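D-aminoacyl-tRNA deacylase 1 (Homo sapiens, PDB 2OKV) removes D-amino acids, and glycine mischarged onto tRNA(Ala), from aminoacyl-tRNAs as a homodimeric editing enzyme, and may also act in DNA replication. Local coordinates at residues S21-G26 and Q71-C76; A3-V8 and R25-L30; L42-R47 and L145-P150. One frame throughout, in Å; residues are numbered along the deposited sequence.

Contact 1. Residues S21-G26 and Q71-C76; sequences SAIGRG and QYEILC
Arg25 and Glu73 open a parallel strand pairing in the five-stranded mixed sheet, at the turn where the chain passes from strand 18-23 into strand 26-32. Glu73 N donates to Arg25 O over 3.1 Å, in the carbonyl plane and on a lone pair. Next to it Gly26 bridges Glu73, with a CA-H...O contact of 3.2 Å from Gly26 CA to Glu73 O.

The other direct hydrogen bond uses a side chain. Extended beyond CG (chi2 163°), Glu73 reaches the turn and accepts the N-H of Gly24 (2.8 Å from Gly24 N to Glu73 OE2), nearly straight but 40° above the carboxylate plane. One water donates both to this OE2 and to Arg25 O, 2.7 Å from the latter. OE1 forms a salt bridge with Lys123, so partners at both oxygens restrict rotation of the carboxylate.

Toward Leu75 the contacts are apolar. Ile23, on strand 18-23 of the three-stranded antiparallel sheet, packs over Glu73 and Leu75: its CG2 rests 3.6 Å from Glu73 CB, its CD1 3.9 Å from Leu75 CB.

At Arg25 the contact is CH-pi: Arg25 CB stands 3.8 Å from the Tyr72 ring centroid, 7° off the normal, and the arginine runs alongside the tyrosine until its CD is 3.6 Å from Tyr72 OH.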
loop_
_atom_site.group_PDB
_atom_site.type_symbol
_atom_site.label_atom_id
_atom_site.label_comp_id
_atom_site.label_asym_id
_atom_site.label_seq_id
_atom_site.Cartn_x
_atom_site.Cartn_y
_atom_site.Cartn_z
ATOM N N SER B 21 6.517 17.128 5.213
ATOM C CA SER B 21 5.999 16.680 6.494
ATOM C C SER B 21 6.664 15.376 6.871
ATOM O O SER B 21 7.263 14.706 6.024
ATOM C CB SER B 21 4.476 16.520 6.414
ATOM O OG SER B 21 4.118 15.544 5.460
ATOM N N ALA B 22 6.567 15.021 8.148
ATOM C CA ALA B 22 7.172 13.806 8.656
ATOM C C ALA B 22 6.446 13.393 9.925
ATOM O O ALA B 22 6.042 14.257 10.717
ATOM C CB ALA B 22 8.635 14.036 8.955
ATOM N N ILE B 23 6.296 12.079 10.110
ATOM C CA ILE B 23 5.744 11.524 11.341
ATOM C C ILE B 23 6.688 10.460 11.908
ATOM O O ILE B 23 7.525 9.912 11.184
ATOM C CB ILE B 23 4.301 10.909 11.168
ATOM C CG1 ILE B 23 4.279 9.742 10.166
ATOM C CG2 ILE B 23 3.268 11.982 10.796
ATOM C CD1 ILE B 23 3.129 8.755 10.418
ATOM N N GLY B 24 6.552 10.184 13.199
ATOM C CA GLY B 24 7.245 9.067 13.801
ATOM C C GLY B 24 6.346 7.855 13.735
ATOM O O GLY B 24 5.778 7.555 12.685
ATOM N N ARG B 25 6.225 7.139 14.851
ATOM C CA ARG B 25 5.366 5.965 14.890
ATOM C C ARG B 25 3.907 6.338 14.609
ATOM O O ARG B 25 3.403 7.363 15.086
ATOM C CB ARG B 25 5.476 5.272 16.246
ATOM C CG ARG B 25 6.810 4.592 16.479
ATOM C CD ARG B 25 6.648 3.520 17.544
ATOM N NE ARG B 25 7.858 2.727 17.736
ATOM C CZ ARG B 25 8.592 2.745 18.848
ATOM N NH1 ARG B 25 8.239 3.518 19.872
ATOM N NH2 ARG B 25 9.681 1.984 18.946
ATOM N N GLY B 26 3.235 5.499 13.831
ATOM C CA GLY B 26 1.839 5.711 13.515
ATOM C C GLY B 26 1.441 5.018 12.223
ATOM O O GLY B 26 1.811 3.869 11.969
ATOM N N GLN B 71 -1.932 7.278 20.818
ATOM C CA GLN B 71 -1.625 8.684 20.596
ATOM C C GLN B 71 -0.469 8.799 19.600
ATOM O O GLN B 71 0.461 9.574 19.792
ATOM C CB GLN B 71 -1.327 9.419 21.916
ATOM C CG GLN B 71 -2.514 9.489 22.887
ATOM C CD GLN B 71 -3.515 10.608 22.567
ATOM O OE1 GLN B 71 -4.716 10.352 22.428
ATOM N NE2 GLN B 71 -3.027 11.855 22.469
ATOM N N TYR B 72 -0.552 8.003 18.533
ATOM C CA TYR B 72 0.448 7.997 17.482
ATOM C C TYR B 72 0.002 8.944 16.357
ATOM O O TYR B 72 -1.057 9.578 16.449
ATOM C CB TYR B 72 0.691 6.572 16.965
ATOM C CG TYR B 72 1.619 5.712 17.823
ATOM C CD1 TYR B 72 1.782 4.348 17.555
ATOM C CD2 TYR B 72 2.335 6.257 18.895
ATOM C CE1 TYR B 72 2.641 3.552 18.318
ATOM C CE2 TYR B 72 3.187 5.465 19.678
ATOM C CZ TYR B 72 3.337 4.118 19.374
ATOM O OH TYR B 72 4.184 3.334 20.138
ATOM N N GLU B 73 0.811 9.050 15.311
ATOM C CA GLU B 73 0.556 10.042 14.255
ATOM C C GLU B 73 -0.059 9.404 13.017
ATOM O O GLU B 73 -0.060 8.176 12.868
ATOM C CB GLU B 73 1.840 10.786 13.878
ATOM C CG GLU B 73 2.327 11.791 14.925
ATOM C CD GLU B 73 3.789 12.183 14.712
ATOM O OE1 GLU B 73 4.063 13.350 14.356
ATOM O OE2 GLU B 73 4.664 11.306 14.894
ATOM N N ILE B 74 -0.588 10.248 12.132
ATOM C CA ILE B 74 -1.168 9.794 10.876
ATOM C C ILE B 74 -0.622 10.695 9.767
ATOM O O ILE B 74 -0.708 11.908 9.860
ATOM C CB ILE B 74 -2.718 9.900 10.865
ATOM C CG1 ILE B 74 -3.336 9.086 12.012
ATOM C CG2 ILE B 74 -3.279 9.487 9.486
ATOM C CD1 ILE B 74 -4.826 9.301 12.199
ATOM N N LEU B 75 -0.023 10.088 8.750
ATOM C CA LEU B 75 0.342 10.802 7.534
ATOM C C LEU B 75 -0.638 10.408 6.426
ATOM O O LEU B 75 -0.661 9.256 6.005
ATOM C CB LEU B 75 1.779 10.449 7.117
ATOM C CG LEU B 75 2.285 10.989 5.767
ATOM C CD1 LEU B 75 2.330 12.505 5.796
ATOM C CD2 LEU B 75 3.666 10.397 5.407
ATOM N N CYS B 76 -1.456 11.353 5.968
ATOM C CA CYS B 76 -2.398 11.081 4.861
ATOM C C CYS B 76 -1.883 11.667 3.566
ATOM O O CYS B 76 -1.422 12.820 3.513
ATOM C CB CYS B 76 -3.807 11.655 5.100
ATOM S SG CYS B 76 -4.504 11.270 6.652
HETATM O O HOH W 1 4.305 9.177 16.812
#

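Contact 2. Residues A3-V8 and R25-L30; sequences AVVQRV and RGICVL
The magnesium site draws on this antiparallel pair of central strands: Val4, Gln6 and Cys28 are magnesium-binding residues, and the Gln6 side chain is about 3 Å from the ion. Strands 2-8 and 26-32 pair in regular register, with six backbone hydrogen bonds linking Val4 to Leu30, Gln6 to Cys28 and Val8 to Gly26. Leu30 N to Val4 O is the shortest at 2.8 Å, while Gly26 N to Val8 O stretches to 3.2 Å. At this Gly26 end the donors leave the carbonyl plane, Val8 N approaching Gly26 O from 36° above it. CA-H...O contacts alternate with these bonds, such as Val5 CA to Cys28 O at 3.5 Å.

Val4, Gln6, Val8, Cys28 and Leu30 share one face, where Val8 CG1 meets Cys28 CB at 4.0 Å; Val4, Gln6 and Leu30 also pack on the second subunit. On the other face lie Val5, Arg7, Ile27 and Val29, and the Arg7 guanidinium hydrogen-bonds through NH2 to Asp138 O and through NH1 to Val54 O.

The packing is tight on that face. Ile27 has chi1 at -129°, away from a staggered position, and its CG1 sits only 3.3 Å from Val5 CG1, closer than usual van der Waals contact.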
loop_
_atom_site.group_PDB
_atom_site.type_symbol
_atom_site.label_atom_id
_atom_site.label_comp_id
_atom_site.label_asym_id
_atom_site.label_seq_id
_atom_site.Cartn_x
_atom_site.Cartn_y
_atom_site.Cartn_z
ATOM N N ALA B 3 -8.792 3.065 0.810
ATOM C CA ALA B 3 -7.572 3.488 1.490
ATOM C C ALA B 3 -6.614 2.307 1.638
ATOM O O ALA B 3 -7.046 1.172 1.876
ATOM C CB ALA B 3 -7.909 4.070 2.872
ATOM N N VAL B 4 -5.325 2.572 1.463
ATOM C CA VAL B 4 -4.297 1.611 1.858
ATOM C C VAL B 4 -3.609 2.202 3.069
ATOM O O VAL B 4 -3.115 3.322 3.031
ATOM C CB VAL B 4 -3.302 1.273 0.730
ATOM C CG1 VAL B 4 -2.101 0.448 1.289
ATOM C CG2 VAL B 4 -4.017 0.496 -0.384
ATOM N N VAL B 5 -3.605 1.433 4.150
ATOM C CA VAL B 5 -3.082 1.876 5.426
ATOM C C VAL B 5 -1.844 1.048 5.746
ATOM O O VAL B 5 -1.881 -0.197 5.745
ATOM C CB VAL B 5 -4.145 1.705 6.540
ATOM C CG1 VAL B 5 -3.567 2.066 7.882
ATOM C CG2 VAL B 5 -5.388 2.568 6.252
ATOM N N GLN B 6 -0.731 1.728 5.983
ATOM C CA GLN B 6 0.506 1.026 6.328
ATOM C C GLN B 6 0.970 1.465 7.707
ATOM O O GLN B 6 1.055 2.660 7.975
ATOM C CB GLN B 6 1.599 1.303 5.287
ATOM C CG GLN B 6 1.287 0.699 3.909
ATOM C CD GLN B 6 2.332 1.036 2.855
ATOM O OE1 GLN B 6 3.402 0.414 2.799
ATOM N NE2 GLN B 6 1.997 1.991 1.965
ATOM N N ARG B 7 1.276 0.506 8.573
ATOM C CA ARG B 7 1.787 0.829 9.901
ATOM C C ARG B 7 3.241 1.226 9.736
ATOM O O ARG B 7 4.005 0.508 9.105
ATOM C CB ARG B 7 1.677 -0.374 10.844
ATOM C CG ARG B 7 2.231 -0.110 12.248
ATOM C CD ARG B 7 2.042 -1.286 13.190
ATOM N NE ARG B 7 2.980 -2.370 12.900
ATOM C CZ ARG B 7 3.047 -3.511 13.573
ATOM N NH1 ARG B 7 2.201 -3.751 14.574
ATOM N NH2 ARG B 7 3.951 -4.429 13.229
ATOM N N VAL B 8 3.632 2.354 10.318
ATOM C CA VAL B 8 5.000 2.856 10.112
ATOM C C VAL B 8 5.789 3.071 11.411
ATOM O O VAL B 8 5.193 3.403 12.464
ATOM C CB VAL B 8 5.010 4.154 9.255
ATOM C CG1 VAL B 8 4.419 3.892 7.866
ATOM C CG2 VAL B 8 4.279 5.304 9.956
ATOM N N ARG B 25 6.225 7.139 14.851
ATOM C CA ARG B 25 5.366 5.965 14.890
ATOM C C ARG B 25 3.907 6.338 14.609
ATOM O O ARG B 25 3.403 7.363 15.086
ATOM C CB ARG B 25 5.476 5.272 16.246
ATOM C CG ARG B 25 6.810 4.592 16.479
ATOM C CD ARG B 25 6.648 3.520 17.544
ATOM N NE ARG B 25 7.858 2.727 17.736
ATOM C CZ ARG B 25 8.592 2.745 18.848
ATOM N NH1 ARG B 25 8.239 3.518 19.872
ATOM N NH2 ARG B 25 9.681 1.984 18.946
ATOM N N GLY B 26 3.235 5.499 13.831
ATOM C CA GLY B 26 1.839 5.711 13.515
ATOM C C GLY B 26 1.441 5.018 12.223
ATOM O O GLY B 26 1.811 3.869 11.969
ATOM N N ILE B 27 0.714 5.737 11.385
ATOM C CA ILE B 27 0.080 5.136 10.221
ATOM C C ILE B 27 0.157 6.075 8.997
ATOM O O ILE B 27 -0.037 7.277 9.131
ATOM C CB ILE B 27 -1.346 4.696 10.682
ATOM C CG1 ILE B 27 -1.668 3.259 10.329
ATOM C CG2 ILE B 27 -2.481 5.736 10.537
ATOM C CD1 ILE B 27 -2.667 2.708 11.245
ATOM N N CYS B 28 0.500 5.519 7.831
ATOM C CA CYS B 28 0.464 6.253 6.563
ATOM C C CYS B 28 -0.739 5.762 5.780
ATOM O O CYS B 28 -0.881 4.569 5.526
ATOM C CB CYS B 28 1.756 6.041 5.737
ATOM S SG CYS B 28 1.777 6.923 4.135
ATOM N N VAL B 29 -1.602 6.690 5.407
ATOM C CA VAL B 29 -2.831 6.371 4.703
ATOM C C VAL B 29 -2.733 6.938 3.292
ATOM O O VAL B 29 -2.521 8.147 3.103
ATOM C CB VAL B 29 -4.066 6.978 5.424
ATOM C CG1 VAL B 29 -5.366 6.634 4.674
ATOM C CG2 VAL B 29 -4.118 6.506 6.884
ATOM N N LEU B 30 -2.864 6.054 2.306
ATOM C CA LEU B 30 -3.007 6.475 0.930
ATOM C C LEU B 30 -4.482 6.438 0.603
ATOM O O LEU B 30 -5.106 5.373 0.668
ATOM C CB LEU B 30 -2.200 5.563 0.006
ATOM C CG LEU B 30 -0.685 5.633 0.254
ATOM C CD1 LEU B 30 0.021 4.445 -0.364
ATOM C CD2 LEU B 30 -0.081 6.958 -0.296
#

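Contact 3. Residues L42-R47 and L145-P150; sequences LEHMVR and LESPAP
Ser147 OG makes the closest approach of this contact, 3.1 Å from His44 CB, and Met45 N lies 4.0 Å from the same oxygen. Its direction follows from the first torsion: OG stands anti to the Ser147 backbone N (chi1 -173°), which turns the hydroxyl toward the helix. No hydrogen bond crosses between the segments, so helix segment 42-47 is joined by packing to segment 145-150, the end of strand 141-146 and the loop after it. The nearest CA pair, Met45 and Ser147, is 5.8 Å apart.

Met45 supplies much of the buried surface. Its CG leaves anti to the backbone N (chi1 -176°), and the chain then bends at chi2 and chi3, bringing the thioether end round to the strand. SD packs 4.0 Å from Leu145 CB. Beyond it, CE comes 3.8 Å from Leu145 O and also touches Ser147 N and CB, so the methyl lies along the backbone where strand 141-146 gives way to the loop.

His44 meets the last modelled residue. Pro150 CB lies in the plane of the imidazole at its edge, 3.5 Å from His44 CD2. Over one face of the ring, Arg47 NH1 sits 3.9 Å above the centre, so the histidine is flanked by its own helix as well as by the loop.

Around this contact, Met45 also packs on Ala3 of strand 2-8 and on Met1, while Leu145 touches Ile49 further along helix 39-51. Leu42 and Val46 instead pack against Phe105 and Phe109, so helix 39-51 touches strand 141-146, outermost of the sheet within this chain, through Met45, and helix 99-116 through Leu42 and Val46.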
loop_
_atom_site.group_PDB
_atom_site.type_symbol
_atom_site.label_atom_id
_atom_site.label_comp_id
_atom_site.label_asym_id
_atom_site.label_seq_id
_atom_site.Cartn_x
_atom_site.Cartn_y
_atom_site.Cartn_z
ATOM N N LEU B 42 -16.919 9.764 3.537
ATOM C CA LEU B 42 -15.897 10.582 4.193
ATOM C C LEU B 42 -15.895 10.298 5.699
ATOM O O LEU B 42 -14.860 9.941 6.253
ATOM C CB LEU B 42 -16.172 12.066 3.928
ATOM C CG LEU B 42 -15.201 13.156 4.393
ATOM C CD1 LEU B 42 -15.512 14.447 3.636
ATOM C CD2 LEU B 42 -15.286 13.386 5.917
ATOM N N GLU B 43 -17.056 10.450 6.337
ATOM C CA GLU B 43 -17.199 10.225 7.790
ATOM C C GLU B 43 -16.936 8.779 8.208
ATOM O O GLU B 43 -16.284 8.523 9.231
ATOM C CB GLU B 43 -18.570 10.710 8.275
ATOM C CG GLU B 43 -18.680 12.233 8.165
ATOM C CD GLU B 43 -19.967 12.834 8.701
ATOM O OE1 GLU B 43 -20.718 12.130 9.409
ATOM O OE2 GLU B 43 -20.222 14.040 8.425
ATOM N N HIS B 44 -17.421 7.841 7.403
ATOM C CA HIS B 44 -17.192 6.412 7.668
ATOM C C HIS B 44 -15.717 6.016 7.554
ATOM O O HIS B 44 -15.203 5.270 8.388
ATOM C CB HIS B 44 -18.066 5.555 6.750
ATOM C CG HIS B 44 -19.497 5.446 7.193
ATOM N ND1 HIS B 44 -20.266 6.542 7.528
ATOM C CD2 HIS B 44 -20.300 4.367 7.341
ATOM C CE1 HIS B 44 -21.479 6.142 7.866
ATOM N NE2 HIS B 44 -21.527 4.827 7.758
ATOM N N MET B 45 -15.029 6.529 6.538
ATOM C CA MET B 45 -13.604 6.235 6.365
ATOM C C MET B 45 -12.742 6.823 7.493
ATOM O O MET B 45 -11.836 6.151 7.994
ATOM C CB MET B 45 -13.100 6.703 4.996
ATOM C CG MET B 45 -11.635 6.346 4.685
ATOM S SD MET B 45 -11.285 4.570 4.736
ATOM C CE MET B 45 -11.896 4.006 3.148
ATOM N N VAL B 46 -13.032 8.059 7.897
ATOM C CA VAL B 46 -12.368 8.656 9.058
ATOM C C VAL B 46 -12.498 7.738 10.300
ATOM O O VAL B 46 -11.505 7.411 10.949
ATOM C CB VAL B 46 -12.935 10.037 9.376
ATOM C CG1 VAL B 46 -12.472 10.514 10.746
ATOM C CG2 VAL B 46 -12.510 11.051 8.291
ATOM N N ARG B 47 -13.727 7.339 10.617
ATOM C CA ARG B 47 -13.968 6.474 11.780
ATOM C C ARG B 47 -13.171 5.170 11.698
ATOM O O ARG B 47 -12.582 4.724 12.696
ATOM C CB ARG B 47 -15.458 6.198 11.944
ATOM C CG ARG B 47 -16.178 7.293 12.716
ATOM C CD ARG B 47 -17.610 6.902 13.096
ATOM N NE ARG B 47 -18.576 7.520 12.181
ATOM C CZ ARG B 47 -19.345 6.849 11.324
ATOM N NH1 ARG B 47 -19.290 5.517 11.266
ATOM N NH2 ARG B 47 -20.176 7.513 10.528
ATOM N N LEU B 145 -8.782 -0.718 3.181
ATOM C CA LEU B 145 -10.082 -0.268 3.680
ATOM C C LEU B 145 -10.943 0.254 2.533
ATOM O O LEU B 145 -10.433 0.833 1.571
ATOM C CB LEU B 145 -9.905 0.850 4.720
ATOM C CG LEU B 145 -9.176 0.569 6.046
ATOM C CD1 LEU B 145 -9.085 1.883 6.865
ATOM C CD2 LEU B 145 -9.849 -0.569 6.850
ATOM N N GLU B 146 -12.252 0.056 2.647
ATOM C CA GLU B 146 -13.192 0.596 1.679
ATOM C C GLU B 146 -14.484 1.040 2.376
ATOM O O GLU B 146 -14.941 0.381 3.316
ATOM C CB GLU B 146 -13.467 -0.436 0.581
ATOM C CG GLU B 146 -14.480 0.029 -0.445
ATOM C CD GLU B 146 -14.176 -0.444 -1.860
ATOM O OE1 GLU B 146 -14.675 0.224 -2.804
ATOM O OE2 GLU B 146 -13.455 -1.461 -2.028
ATOM N N SER B 147 -15.079 2.142 1.923
ATOM C CA SER B 147 -16.264 2.653 2.623
ATOM C C SER B 147 -17.621 2.635 1.920
ATOM O O SER B 147 -18.661 2.550 2.593
ATOM C CB SER B 147 -16.028 4.012 3.258
ATOM O OG SER B 147 -17.172 4.334 4.030
ATOM N N PRO B 148 -17.651 2.780 0.586
ATOM C CA PRO B 148 -18.915 2.407 -0.053
ATOM C C PRO B 148 -19.546 1.196 0.639
ATOM O O PRO B 148 -20.766 1.157 0.792
ATOM C CB PRO B 148 -18.489 2.069 -1.476
ATOM C CG PRO B 148 -17.348 3.026 -1.742
ATOM C CD PRO B 148 -16.680 3.312 -0.385
ATOM N N ALA B 149 -18.713 0.233 1.063
ATOM C CA ALA B 149 -19.155 -0.861 1.944
ATOM C C ALA B 149 -18.449 -0.809 3.314
ATOM O O ALA B 149 -17.346 -1.355 3.461
ATOM C CB ALA B 149 -18.960 -2.245 1.267
ATOM N N PRO B 150 -19.090 -0.170 4.326
ATOM C CA PRO B 150 -18.445 0.017 5.631
ATOM C C PRO B 150 -18.735 -1.095 6.659
ATOM O O PRO B 150 -19.698 -1.858 6.520
ATOM C CB PRO B 150 -19.019 1.351 6.105
ATOM C CG PRO B 150 -20.372 1.445 5.427
ATOM C CD PRO B 150 -20.446 0.405 4.327
#

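In the fold
Contact 2 is the common element: strand 26-32 lies beside strand 73-78 of contact 1, and strand 2-8 beside strand 141-146 of contact 3. Leu75 O to Val29 N (2.8 Å) and Ala3 N to Leu145 O (2.9 Å) are probable hydrogen bonds across those junctions. Contacts 1 and 2 also share Arg25 and Gly26, and their centres are 8 Å apart. Contact 3 is centred 15 Å from contact 2 and 20 Å from contact 1, the latter pair lying on opposite sides of the chain's centre. Contact 2 holds magnesium-site residues; from the ion, the side chain of Leu75 in contact 1 is about 8 Å away and that of Leu145 in contact 3 about 10 Å.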